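Local coordinates for protein annexin B22 (Schistosoma mansoni, PDB 4MDU) that binds acidic phospholipid membranes in a calcium-dependent manner, aggregates liposomes, and takes part in worm reproduction and host-parasite interaction, at residues G274-R277 and K278-A282; E133-T136 and T137-N140; L265-I268 and E269-S273; L183-Q187 and A188-D192; I288-P291 and S292-E296. All coordinates share one frame; numbering follows the deposited sequence.

Contact 1: G274-R277 and K278-A282; sequences GDYR and KLLVA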
loop_
_atom_site.group_PDB
_atom_site.type_symbol
_atom_site.label_atom_id
_atom_site.label_comp_id
_atom_site.label_asym_id
_atom_site.label_seq_id
_atom_site.Cartn_x
_atom_site.Cartn_y
_atom_site.Cartn_z
ATOM N N GLY B 274 -7.581 2.029 2.547
ATOM C CA GLY B 274 -6.567 2.485 1.610
ATOM C C GLY B 274 -5.500 3.343 2.262
ATOM O O GLY B 274 -5.245 3.233 3.455
ATOM N N ASP B 275 -4.866 4.196 1.466
ATOM C CA ASP B 275 -3.814 5.060 1.971
ATOM C C ASP B 275 -4.341 6.047 2.991
ATOM O O ASP B 275 -3.591 6.529 3.851
ATOM C CB ASP B 275 -3.130 5.784 0.818
ATOM C CG ASP B 275 -2.086 4.916 0.147
ATOM O OD1 ASP B 275 -1.539 4.025 0.835
ATOM O OD2 ASP B 275 -1.819 5.109 -1.055
ATOM N N TYR B 276 -5.636 6.343 2.895
ATOM C CA TYR B 276 -6.277 7.216 3.865
ATOM C C TYR B 276 -6.179 6.604 5.260
ATOM O O TYR B 276 -5.774 7.272 6.220
ATOM C CB TYR B 276 -7.728 7.512 3.472
ATOM C CG TYR B 276 -8.420 8.473 4.415
ATOM C CD1 TYR B 276 -7.944 9.767 4.588
ATOM C CD2 TYR B 276 -9.556 8.090 5.115
ATOM C CE1 TYR B 276 -8.566 10.642 5.436
ATOM C CE2 TYR B 276 -10.191 8.961 5.970
ATOM C CZ TYR B 276 -9.691 10.233 6.126
ATOM O OH TYR B 276 -10.314 11.101 6.976
ATOM N N ARG B 277 -6.505 5.320 5.374
ATOM C CA ARG B 277 -6.336 4.631 6.658
ATOM C C ARG B 277 -4.881 4.648 7.109
ATOM O O ARG B 277 -4.579 4.938 8.270
ATOM C CB ARG B 277 -6.873 3.198 6.580
ATOM C CG ARG B 277 -6.342 2.272 7.663
ATOM C CD ARG B 277 -7.095 0.956 7.673
ATOM N NE ARG B 277 -7.305 0.459 6.319
ATOM C CZ ARG B 277 -8.083 -0.577 6.013
ATOM N NH1 ARG B 277 -8.730 -1.237 6.972
ATOM N NH2 ARG B 277 -8.219 -0.952 4.745
ATOM N N LYS B 278 -3.973 4.343 6.183
ATOM C CA LYS B 278 -2.559 4.236 6.526
ATOM C C LYS B 278 -2.011 5.587 6.990
ATOM O O LYS B 278 -1.215 5.654 7.926
ATOM C CB LYS B 278 -1.730 3.705 5.337
ATOM C CG LYS B 278 -2.178 2.358 4.779
ATOM C CD LYS B 278 -1.199 1.855 3.708
ATOM C CE LYS B 278 -1.831 0.821 2.770
ATOM N NZ LYS B 278 -2.213 1.399 1.435
ATOM N N LEU B 279 -2.412 6.660 6.320
ATOM C CA LEU B 279 -2.006 7.996 6.744
ATOM C C LEU B 279 -2.549 8.299 8.160
ATOM O O LEU B 279 -1.793 8.654 9.066
ATOM C CB LEU B 279 -2.464 9.050 5.723
ATOM C CG LEU B 279 -2.243 10.517 6.127
ATOM C CD1 LEU B 279 -0.783 10.753 6.422
ATOM C CD2 LEU B 279 -2.730 11.506 5.059
ATOM N N LEU B 280 -3.853 8.135 8.355
ATOM C CA LEU B 280 -4.453 8.358 9.678
ATOM C C LEU B 280 -3.793 7.480 10.737
ATOM O O LEU B 280 -3.481 7.946 11.835
ATOM C CB LEU B 280 -5.955 8.072 9.649
ATOM C CG LEU B 280 -6.811 8.978 8.755
ATOM C CD1 LEU B 280 -8.278 8.569 8.782
ATOM C CD2 LEU B 280 -6.662 10.394 9.220
ATOM N N VAL B 281 -3.572 6.209 10.411
ATOM C CA VAL B 281 -2.962 5.299 11.379
ATOM C C VAL B 281 -1.549 5.733 11.710
ATOM O O VAL B 281 -1.154 5.763 12.890
ATOM C CB VAL B 281 -2.964 3.842 10.903
ATOM C CG1 VAL B 281 -1.995 3.023 11.751
ATOM C CG2 VAL B 281 -4.383 3.257 10.958
ATOM N N ALA B 282 -0.791 6.086 10.673
ATOM C CA ALA B 282 0.553 6.621 10.884
ATOM C C ALA B 282 0.529 7.821 11.841
ATOM O O ALA B 282 1.274 7.855 12.827
ATOM C CB ALA B 282 1.200 7.015 9.565
#

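Contact 2: E133-T136 and T137-N140; sequences EIFT and TLWN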
loop_
_atom_site.group_PDB
_atom_site.type_symbol
_atom_site.label_atom_id
_atom_site.label_comp_id
_atom_site.label_asym_id
_atom_site.label_seq_id
_atom_site.Cartn_x
_atom_site.Cartn_y
_atom_site.Cartn_z
ATOM N N GLU B 133 5.260 8.602 5.205
ATOM C CA GLU B 133 6.389 8.478 6.128
ATOM C C GLU B 133 7.010 9.827 6.498
ATOM O O GLU B 133 7.303 10.112 7.667
ATOM C CB GLU B 133 7.475 7.556 5.526
ATOM C CG GLU B 133 8.720 7.448 6.412
ATOM C CD GLU B 133 10.019 7.490 5.621
ATOM O OE1 GLU B 133 10.160 6.691 4.679
ATOM O OE2 GLU B 133 10.895 8.324 5.940
ATOM N N ILE B 134 7.236 10.649 5.487
ATOM C CA ILE B 134 7.862 11.948 5.681
ATOM C C ILE B 134 6.906 12.997 6.282
ATOM O O ILE B 134 7.209 13.594 7.320
ATOM C CB ILE B 134 8.462 12.463 4.352
ATOM C CG1 ILE B 134 9.672 11.599 3.964
ATOM C CG2 ILE B 134 8.859 13.931 4.486
ATOM C CD1 ILE B 134 10.384 12.081 2.728
ATOM N N PHE B 135 5.749 13.202 5.658
ATOM C CA PHE B 135 4.825 14.236 6.142
ATOM C C PHE B 135 4.377 13.998 7.570
ATOM O O PHE B 135 4.284 14.935 8.368
ATOM C CB PHE B 135 3.613 14.361 5.227
ATOM C CG PHE B 135 3.939 14.954 3.897
ATOM C CD1 PHE B 135 4.955 15.887 3.781
ATOM C CD2 PHE B 135 3.253 14.570 2.760
ATOM C CE1 PHE B 135 5.275 16.446 2.544
ATOM C CE2 PHE B 135 3.562 15.123 1.518
ATOM C CZ PHE B 135 4.577 16.055 1.411
ATOM N N THR B 136 4.087 12.741 7.894
ATOM C CA THR B 136 3.749 12.374 9.266
ATOM C C THR B 136 4.724 12.976 10.274
ATOM O O THR B 136 4.316 13.431 11.343
ATOM C CB THR B 136 3.720 10.846 9.435
ATOM O OG1 THR B 136 2.542 10.333 8.804
ATOM C CG2 THR B 136 3.697 10.474 10.884
ATOM N N THR B 137 6.008 13.003 9.920
ATOM C CA THR B 137 7.047 13.383 10.875
ATOM C C THR B 137 7.411 14.872 10.892
ATOM O O THR B 137 8.347 15.271 11.584
ATOM C CB THR B 137 8.343 12.584 10.632
ATOM O OG1 THR B 137 8.919 13.003 9.387
ATOM C CG2 THR B 137 8.042 11.097 10.570
ATOM N N LEU B 138 6.681 15.702 10.155
ATOM C CA LEU B 138 7.023 17.125 10.121
ATOM C C LEU B 138 5.967 17.976 10.798
ATOM O O LEU B 138 4.784 17.912 10.444
ATOM C CB LEU B 138 7.215 17.613 8.680
ATOM C CG LEU B 138 8.349 16.946 7.892
ATOM C CD1 LEU B 138 8.256 17.303 6.414
ATOM C CD2 LEU B 138 9.712 17.336 8.470
ATOM N N TRP B 139 6.385 18.794 11.753
ATOM C CA TRP B 139 5.453 19.786 12.278
ATOM C C TRP B 139 5.509 21.077 11.450
ATOM O O TRP B 139 6.262 21.175 10.475
ATOM C CB TRP B 139 5.642 20.033 13.778
ATOM C CG TRP B 139 4.312 20.179 14.454
ATOM C CD1 TRP B 139 3.741 21.340 14.916
ATOM C CD2 TRP B 139 3.351 19.134 14.698
ATOM N NE1 TRP B 139 2.502 21.072 15.448
ATOM C CE2 TRP B 139 2.236 19.730 15.320
ATOM C CE3 TRP B 139 3.335 17.752 14.465
ATOM C CZ2 TRP B 139 1.119 18.992 15.717
ATOM C CZ3 TRP B 139 2.218 17.021 14.861
ATOM C CH2 TRP B 139 1.127 17.646 15.478
ATOM N N ASN B 140 4.697 22.055 11.831
ATOM C CA ASN B 140 4.441 23.210 10.977
ATOM C C ASN B 140 5.672 23.898 10.387
ATOM O O ASN B 140 5.772 24.081 9.167
ATOM C CB ASN B 140 3.539 24.222 11.706
ATOM C CG ASN B 140 2.137 23.685 11.932
ATOM O OD1 ASN B 140 1.682 22.786 11.212
ATOM N ND2 ASN B 140 1.443 24.221 12.942
#

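Contact 3: L265-I268 and E269-S273; sequences LEHI and ESETS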
loop_
_atom_site.group_PDB
_atom_site.type_symbol
_atom_site.label_atom_id
_atom_site.label_comp_id
_atom_site.label_asym_id
_atom_site.label_seq_id
_atom_site.Cartn_x
_atom_site.Cartn_y
_atom_site.Cartn_z
ATOM N N LEU B 265 -7.779 3.964 17.614
ATOM C CA LEU B 265 -7.097 3.248 16.530
ATOM C C LEU B 265 -8.041 2.249 15.865
ATOM O O LEU B 265 -8.191 2.246 14.639
ATOM C CB LEU B 265 -5.844 2.519 17.045
ATOM C CG LEU B 265 -5.019 1.806 15.962
ATOM C CD1 LEU B 265 -4.463 2.809 14.946
ATOM C CD2 LEU B 265 -3.893 0.965 16.559
ATOM N N GLU B 266 -8.681 1.404 16.675
ATOM C CA GLU B 266 -9.598 0.403 16.150
ATOM C C GLU B 266 -10.651 1.078 15.315
ATOM O O GLU B 266 -11.010 0.610 14.239
ATOM C CB GLU B 266 -10.285 -0.353 17.288
ATOM C CG GLU B 266 -9.460 -1.481 17.867
ATOM C CD GLU B 266 -10.078 -2.068 19.129
ATOM O OE1 GLU B 266 -10.960 -1.415 19.735
ATOM O OE2 GLU B 266 -9.677 -3.187 19.513
ATOM N N HIS B 267 -11.163 2.180 15.842
ATOM C CA HIS B 267 -12.213 2.929 15.178
ATOM C C HIS B 267 -11.735 3.332 13.796
ATOM O O HIS B 267 -12.377 3.032 12.786
ATOM C CB HIS B 267 -12.587 4.159 16.011
ATOM C CG HIS B 267 -13.691 4.975 15.421
ATOM N ND1 HIS B 267 -14.917 4.439 15.095
ATOM C CD2 HIS B 267 -13.755 6.287 15.097
ATOM C CE1 HIS B 267 -15.693 5.386 14.600
ATOM N NE2 HIS B 267 -15.011 6.519 14.593
ATOM N N ILE B 268 -10.595 4.009 13.754
ATOM C CA ILE B 268 -10.037 4.456 12.483
ATOM C C ILE B 268 -9.832 3.280 11.540
ATOM O O ILE B 268 -10.181 3.343 10.365
ATOM C CB ILE B 268 -8.723 5.220 12.693
ATOM C CG1 ILE B 268 -9.046 6.632 13.219
ATOM C CG2 ILE B 268 -7.907 5.245 11.400
ATOM C CD1 ILE B 268 -7.856 7.479 13.536
ATOM N N GLU B 269 -9.296 2.191 12.073
ATOM C CA GLU B 269 -8.970 1.031 11.253
ATOM C C GLU B 269 -10.192 0.351 10.637
ATOM O O GLU B 269 -10.101 -0.257 9.571
ATOM C CB GLU B 269 -8.129 0.041 12.052
ATOM C CG GLU B 269 -6.703 0.522 12.242
ATOM C CD GLU B 269 -5.870 -0.421 13.076
ATOM O OE1 GLU B 269 -6.431 -1.069 13.992
ATOM O OE2 GLU B 269 -4.650 -0.507 12.819
ATOM N N SER B 270 -11.344 0.474 11.285
ATOM C CA SER B 270 -12.546 -0.156 10.762
ATOM C C SER B 270 -13.387 0.779 9.895
ATOM O O SER B 270 -14.240 0.325 9.143
ATOM C CB SER B 270 -13.391 -0.747 11.898
ATOM O OG SER B 270 -13.769 0.246 12.833
ATOM N N GLU B 271 -13.152 2.080 9.986
ATOM C CA GLU B 271 -14.007 3.034 9.285
ATOM C C GLU B 271 -13.395 3.562 8.004
ATOM O O GLU B 271 -14.099 4.104 7.153
ATOM C CB GLU B 271 -14.360 4.214 10.186
ATOM C CG GLU B 271 -15.230 3.840 11.359
ATOM C CD GLU B 271 -16.483 3.122 10.923
ATOM O OE1 GLU B 271 -16.558 1.896 11.135
ATOM O OE2 GLU B 271 -17.386 3.784 10.362
ATOM N N THR B 272 -12.083 3.416 7.872
ATOM C CA THR B 272 -11.379 3.988 6.735
ATOM C C THR B 272 -10.612 2.908 6.005
ATOM O O THR B 272 -10.384 1.829 6.549
ATOM C CB THR B 272 -10.393 5.070 7.181
ATOM O OG1 THR B 272 -9.366 4.476 7.989
ATOM C CG2 THR B 272 -11.116 6.138 7.986
ATOM N N SER B 273 -10.208 3.203 4.775
ATOM C CA SER B 273 -9.526 2.221 3.946
ATOM C C SER B 273 -8.418 2.868 3.163
ATOM O O SER B 273 -8.335 4.100 3.100
ATOM C CB SER B 273 -10.512 1.607 2.956
ATOM O OG SER B 273 -11.646 1.146 3.646
#

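Contact 4: L183-Q187 and A188-D192; sequences LSLVQ and AERDD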
loop_
_atom_site.group_PDB
_atom_site.type_symbol
_atom_site.label_atom_id
_atom_site.label_comp_id
_atom_site.label_asym_id
_atom_site.label_seq_id
_atom_site.Cartn_x
_atom_site.Cartn_y
_atom_site.Cartn_z
ATOM N N LEU B 183 -2.757 16.859 1.855
ATOM C CA LEU B 183 -2.692 18.319 1.691
ATOM C C LEU B 183 -2.831 19.101 2.994
ATOM O O LEU B 183 -2.217 20.155 3.150
ATOM C CB LEU B 183 -3.766 18.809 0.716
ATOM C CG LEU B 183 -3.379 19.082 -0.740
ATOM C CD1 LEU B 183 -1.866 19.230 -0.906
ATOM C CD2 LEU B 183 -3.923 17.987 -1.639
ATOM N N SER B 184 -3.649 18.607 3.917
ATOM C CA SER B 184 -3.816 19.303 5.194
ATOM C C SER B 184 -2.523 19.293 6.005
ATOM O O SER B 184 -2.187 20.288 6.643
ATOM C CB SER B 184 -4.970 18.721 6.018
ATOM O OG SER B 184 -4.600 17.509 6.644
ATOM N N LEU B 185 -1.788 18.182 5.974
ATOM C CA LEU B 185 -0.484 18.177 6.616
ATOM C C LEU B 185 0.442 19.205 5.968
ATOM O O LEU B 185 1.146 19.952 6.652
ATOM C CB LEU B 185 0.176 16.782 6.576
ATOM C CG LEU B 185 -0.518 15.650 7.335
ATOM C CD1 LEU B 185 0.295 14.357 7.247
ATOM C CD2 LEU B 185 -0.780 16.037 8.803
ATOM N N VAL B 186 0.468 19.227 4.644
ATOM C CA VAL B 186 1.355 20.146 3.941
ATOM C C VAL B 186 0.907 21.615 4.146
ATOM O O VAL B 186 1.701 22.544 4.043
ATOM C CB VAL B 186 1.449 19.780 2.459
ATOM C CG1 VAL B 186 2.198 20.844 1.681
ATOM C CG2 VAL B 186 2.149 18.411 2.311
ATOM N N GLN B 187 -0.359 21.815 4.483
ATOM C CA GLN B 187 -0.824 23.150 4.877
ATOM C C GLN B 187 0.021 23.750 6.011
ATOM O O GLN B 187 0.139 24.965 6.116
ATOM C CB GLN B 187 -2.289 23.114 5.322
ATOM C CG GLN B 187 -3.272 22.656 4.268
ATOM C CD GLN B 187 -3.394 23.628 3.111
ATOM O OE1 GLN B 187 -2.789 24.702 3.117
ATOM N NE2 GLN B 187 -4.184 23.255 2.108
ATOM N N ALA B 188 0.581 22.899 6.869
ATOM C CA ALA B 188 1.362 23.377 8.018
ATOM C C ALA B 188 0.524 24.270 8.944
ATOM O O ALA B 188 1.001 25.315 9.409
ATOM C CB ALA B 188 2.608 24.143 7.537
ATOM N N GLU B 189 -0.730 23.882 9.183
ATOM C CA GLU B 189 -1.555 24.577 10.167
ATOM C C GLU B 189 -2.057 23.615 11.229
ATOM O O GLU B 189 -3.219 23.675 11.629
ATOM C CB GLU B 189 -2.729 25.299 9.499
ATOM C CG GLU B 189 -2.313 26.569 8.759
ATOM C CD GLU B 189 -3.489 27.249 8.076
ATOM O OE1 GLU B 189 -4.519 27.457 8.754
ATOM O OE2 GLU B 189 -3.383 27.581 6.873
ATOM N N ARG B 190 -1.182 22.722 11.677
ATOM C CA ARG B 190 -1.521 21.839 12.791
ATOM C C ARG B 190 -1.465 22.664 14.082
ATOM O O ARG B 190 -0.815 23.713 14.115
ATOM C CB ARG B 190 -0.550 20.653 12.840
ATOM C CG ARG B 190 -0.353 19.980 11.486
ATOM C CD ARG B 190 0.810 18.977 11.453
ATOM N NE ARG B 190 0.349 17.678 11.901
ATOM C CZ ARG B 190 1.034 16.543 11.838
ATOM N NH1 ARG B 190 2.259 16.482 11.307
ATOM N NH2 ARG B 190 0.453 15.452 12.300
ATOM N N ASP B 191 -2.145 22.216 15.136
ATOM C CA ASP B 191 -2.066 22.925 16.407
ATOM C C ASP B 191 -0.633 23.039 16.857
ATOM O O ASP B 191 0.158 22.117 16.674
ATOM C CB ASP B 191 -2.851 22.219 17.508
ATOM C CG ASP B 191 -4.321 22.091 17.189
ATOM O OD1 ASP B 191 -4.803 22.767 16.247
ATOM O OD2 ASP B 191 -4.986 21.292 17.878
ATOM N N ASP B 192 -0.316 24.164 17.478
ATOM C CA ASP B 192 1.017 24.417 17.997
ATOM C C ASP B 192 1.035 24.447 19.521
ATOM O O ASP B 192 0.007 24.607 20.173
ATOM C CB ASP B 192 1.547 25.759 17.464
ATOM C CG ASP B 192 2.042 25.665 16.037
ATOM O OD1 ASP B 192 2.900 24.786 15.755
ATOM O OD2 ASP B 192 1.569 26.472 15.199
HETATM O O HOH W 1 -3.093 21.990 8.857
HETATM O O HOH W 2 -0.533 27.571 5.840
HETATM O O HOH W 3 -2.549 26.944 4.603
#

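Contact 5: I288-P291 and S292-E296; sequences IDRP and SLIAE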
loop_
_atom_site.group_PDB
_atom_site.type_symbol
_atom_site.label_atom_id
_atom_site.label_comp_id
_atom_site.label_asym_id
_atom_site.label_seq_id
_atom_site.Cartn_x
_atom_site.Cartn_y
_atom_site.Cartn_z
ATOM N N ILE B 288 0.701 8.111 19.663
ATOM C CA ILE B 288 0.428 7.232 20.810
ATOM C C ILE B 288 1.223 5.912 20.847
ATOM O O ILE B 288 1.148 5.168 21.824
ATOM C CB ILE B 288 -1.065 6.903 20.926
ATOM C CG1 ILE B 288 -1.481 5.950 19.805
ATOM C CG2 ILE B 288 -1.902 8.178 20.877
ATOM C CD1 ILE B 288 -2.829 5.267 20.042
ATOM N N ASP B 289 2.000 5.631 19.809
ATOM C CA ASP B 289 2.700 4.350 19.738
ATOM C C ASP B 289 3.940 4.472 18.854
ATOM O O ASP B 289 4.233 3.595 18.041
ATOM C CB ASP B 289 1.740 3.282 19.203
ATOM C CG ASP B 289 2.296 1.849 19.322
ATOM O OD1 ASP B 289 3.160 1.596 20.194
ATOM O OD2 ASP B 289 1.849 0.978 18.540
ATOM N N ARG B 290 4.670 5.570 19.026
ATOM C CA ARG B 290 5.697 5.938 18.057
ATOM C C ARG B 290 6.853 4.950 17.933
ATOM O O ARG B 290 7.226 4.587 16.816
ATOM C CB ARG B 290 6.245 7.346 18.314
ATOM C CG ARG B 290 6.953 7.906 17.069
ATOM C CD ARG B 290 7.809 9.101 17.384
ATOM N NE ARG B 290 7.001 10.184 17.904
ATOM C CZ ARG B 290 7.505 11.294 18.419
ATOM N NH1 ARG B 290 8.821 11.463 18.476
ATOM N NH2 ARG B 290 6.689 12.236 18.879
ATOM N N PRO B 291 7.450 4.534 19.069
ATOM C CA PRO B 291 8.587 3.613 18.916
ATOM C C PRO B 291 8.247 2.387 18.083
ATOM O O PRO B 291 9.047 2.013 17.222
ATOM C CB PRO B 291 8.922 3.231 20.360
ATOM C CG PRO B 291 8.596 4.511 21.124
ATOM C CD PRO B 291 7.313 5.003 20.463
ATOM N N SER B 292 7.082 1.784 18.320
ATOM C CA SER B 292 6.673 0.606 17.570
ATOM C C SER B 292 6.429 0.932 16.113
ATOM O O SER B 292 6.849 0.191 15.236
ATOM C CB SER B 292 5.401 -0.010 18.153
ATOM O OG SER B 292 5.621 -0.454 19.466
ATOM N N LEU B 293 5.719 2.035 15.871
ATOM C CA LEU B 293 5.402 2.482 14.513
ATOM C C LEU B 293 6.639 2.629 13.641
ATOM O O LEU B 293 6.665 2.159 12.511
ATOM C CB LEU B 293 4.664 3.834 14.520
ATOM C CG LEU B 293 4.571 4.494 13.123
ATOM C CD1 LEU B 293 3.544 3.815 12.242
ATOM C CD2 LEU B 293 4.236 5.980 13.244
ATOM N N ILE B 294 7.656 3.310 14.149
ATOM C CA ILE B 294 8.847 3.524 13.347
ATOM C C ILE B 294 9.721 2.245 13.318
ATOM O O ILE B 294 10.447 2.005 12.357
ATOM C CB ILE B 294 9.620 4.775 13.792
ATOM C CG1 ILE B 294 8.683 5.985 13.782
ATOM C CG2 ILE B 294 10.794 5.053 12.852
ATOM C CD1 ILE B 294 9.348 7.265 14.220
ATOM N N ALA B 295 9.623 1.410 14.348
ATOM C CA ALA B 295 10.364 0.139 14.325
ATOM C C ALA B 295 9.839 -0.692 13.177
ATOM O O ALA B 295 10.611 -1.311 12.457
ATOM C CB ALA B 295 10.240 -0.626 15.656
ATOM N N GLU B 296 8.520 -0.671 12.984
ATOM C CA GLU B 296 7.901 -1.393 11.870
ATOM C C GLU B 296 8.263 -0.768 10.530
ATOM O O GLU B 296 8.501 -1.470 9.555
ATOM C CB GLU B 296 6.379 -1.445 12.023
ATOM C CG GLU B 296 5.939 -2.110 13.298
ATOM C CD GLU B 296 4.470 -1.904 13.570
ATOM O OE1 GLU B 296 3.738 -1.560 12.615
ATOM O OE2 GLU B 296 4.056 -2.077 14.739
HETATM O O HOH W 4 5.563 1.993 20.930
#

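Contact 1: G274-R277 and K278-A282
Lys278 reaches back along the helix to Asp275, and NZ meets OD1 at 2.8 Å in a salt bridge. The ammonium comes from above the carboxylate, 47° out of its plane, while the lysine chain, extended as far as CE, turns at its last torsion to bring NZ to the oxygen. Next, Leu280, one turn after Tyr276, lays its CD1 methyl over a face of the ring, a CH-pi contact in which CD1 sits 3.4 Å from CE2 and 3.3 Å above the ring plane, offset toward the rim. With CG of Tyr276 anti to the backbone N (chi1 -177°), the ring swings down the helix onto that methyl. All this rides on the first turns of helix 274-288, in the predicted third annexin repeat, where Leu280 N bonds to Tyr276 O at 3.0 Å and Val281 N to Arg277 O at 2.7 Å. Asp275 is a ligand of a calcium site that also uses Asp128; in this calcium-free model its OD1 is paired with Lys278. Outward, Tyr276 OH hydrogen-bonds to Thr238 OG1, and Leu279 packs on Ala181 and Leu182. Asp275 also packs against Asp275 of the second subunit.

Contact 2: E133-T136 and T137-N140
Thr137 turns back on the helix it has just left and grips the carbonyl of Ile134 twice, with its hydroxyl and with its backbone N-H. OG1 donates to Ile134 O at 2.7 Å from near the carbonyl plane, tilted 16° out of it, whereas Thr137 N reaches the same oxygen at 2.9 Å from well above that plane. The hydroxyl can do this because it stands between the backbone N and the carbonyl carbon (chi1 69°); the same rotation sets the methyl CG2 against Glu133 O, 3.2 Å away. Leu138 then lies alongside Ile134, the two pointing the same way, with Leu138 CD1 3.9 Å from Ile134 CG2. That same methyl CD1 stands at the edge of the Phe135 ring, near its plane, 4.5 Å from Phe135 CD1. Leu138 N meanwhile makes a nearly straight hydrogen bond to Phe135 O at 3.1 Å. Ile134, Phe135 and Leu138 all face helix 109-122, touching Leu117 or Leu113, and Glu133 turns elsewhere to a salt bridge with Arg314. Bonds from each N-H to the carbonyl three residues back are the mark of a helix tightening at its C-terminal end. Here they finish helix 128-136 in the buried middle of the molecule, before Trp139 takes the N-cap position of helix 140-156, within the predicted second annexin repeat.

Contact 3: L265-I268 and E269-S273
Thr272 closes the C-terminal end of helix 264-271, in the predicted third annexin repeat, by returning its side chain to the carbonyl of Ile268 one turn back. OG1, set between the backbone N and the carbonyl carbon (chi1 65°), donates to Ile268 O at 2.8 Å. The same oxygen takes Thr272 N at 3.1 Å and Glu271 N at 3.3 Å, so three donors satisfy one carbonyl where the helix runs out. Further back, Glu269 sends an extended chain across Leu265, and its CD comes 3.7 Å from Leu265 CG, so it is the carboxylate end that lies against the leucine branch. His267 and Glu271 meet across one turn, CE1 to CG at 3.6 Å, with imidazole and carboxylate planes only 5° apart. The polar end of that ring works elsewhere, since His267 NE2 bonds to Leu222 O while the ring meets Tyr256. The exit of the helix also faces the dimer partner: Thr272 packs on Leu124 of the second subunit, and the Ser273 backbone hydrogen-bonds to that subunit. On the outer side, Ser270 OG stands 3.1 Å from both Glu266 O and His267 O, which compete for its one proton.

Contact 4: L183-Q187 and A188-D192
The apolar part of the contact is one methyl on one flat group: Leu185 CD2 lies over the centre of the Arg190 guanidinium, 3.5 Å above its plane and 3.6 Å from CZ. Arg190 gets there by a bend at its third torsion (chi3 86°), which turns the chain back beneath the helix end. The opposite face carries the indole of Trp139. Of direct hydrogen bonds there is one across the join, Ala188 N to Leu185 O at 3.0 Å, reaching back three residues. Ala188 has a positive phi of 59°, a left-handed conformation that ends helix 177-187 at the close of the predicted second annexin repeat and turns the chain into the loop before helix 195-199. Water does the rest. One molecule donates to Ser184 O at 2.9 Å and weakly accepts from Glu189 N, bridging the last turn of the helix to the loop. Two more waters lie near Glu189 OE2, one also beside Gln187 O and the other beside Gln187 OE1, on the solvent-exposed side. Arg190 NE bonds to Cys242 O and NH1 weakly to Leu138 O. With carbonyls at its rim, the buried guanidinium is clamped between methyl and indole and fixed in rotation, and those carbonyl dipoles probably offset part of its charge, while the exposed Gln187 and Glu189 side chains meet through water.

Contact 5: I288-P291 and S292-E296
Asp289 presents its carboxylate to Ser292, whose CB approaches from above the carboxylate plane, well off its normal, and lies 3.4 Å from OD1. The hydroxyl OG is 3.3 Å from that oxygen. A water joins the two residues, donating to OD1 and accepting from Ser292 N at 3.0 Å. The other oxygen, OD2, pairs with Arg285, whose NH2 also takes Glu296 OE2; one guanidinium thus sits between two carboxylates, which probably eases the repulsion between them. The second flat group, the guanidinium of Arg290, works away from the helix: it makes a cation-pi contact with Tyr286, and its NH1 forms a salt bridge with Asp323. Its aliphatic stem stays with Ile294, the two side chains running side by side, CG to CD1 at 3.8 Å. CG of Arg290 is anti to the backbone N (chi1 -161°), which keeps the stem beside that methyl. The Pro291 ring packs on Tyr26 and Ala330. Backbone bonds start the spiral: Leu293 N to Asp289 O at 3.1 Å, Ile294 N to Arg290 O at 3.0 Å. This is a helix N-terminus with proline in the first turn, where its missing N-H costs no helical bond, and with Asp289 at the N-cap reaching Ser292 N through water. It opens helix 290-301, in the predicted fourth annexin repeat.

Contact 2 is the core member, every touching residue buried and its centre about 7 Å from that of the chain; contact 3, about 24 Å out, is the most peripheral. Contacts 1 and 3 sit on successive helices, touch where Arg277 CB meets Thr272, and both face the second subunit, but contact 1 has a charged pair beside a calcium site whereas contact 3 ends its helix with a threonine hydroxyl bonded to a carbonyl, as contact 2 does. Contacts 2 and 4 both end helices with bonds three residues back; the more exposed one adds water, and Asn140 ND2 bonds Arg190 O between them. Contact 5 begins a helix, touching contact 1 through Leu293 and Ala282.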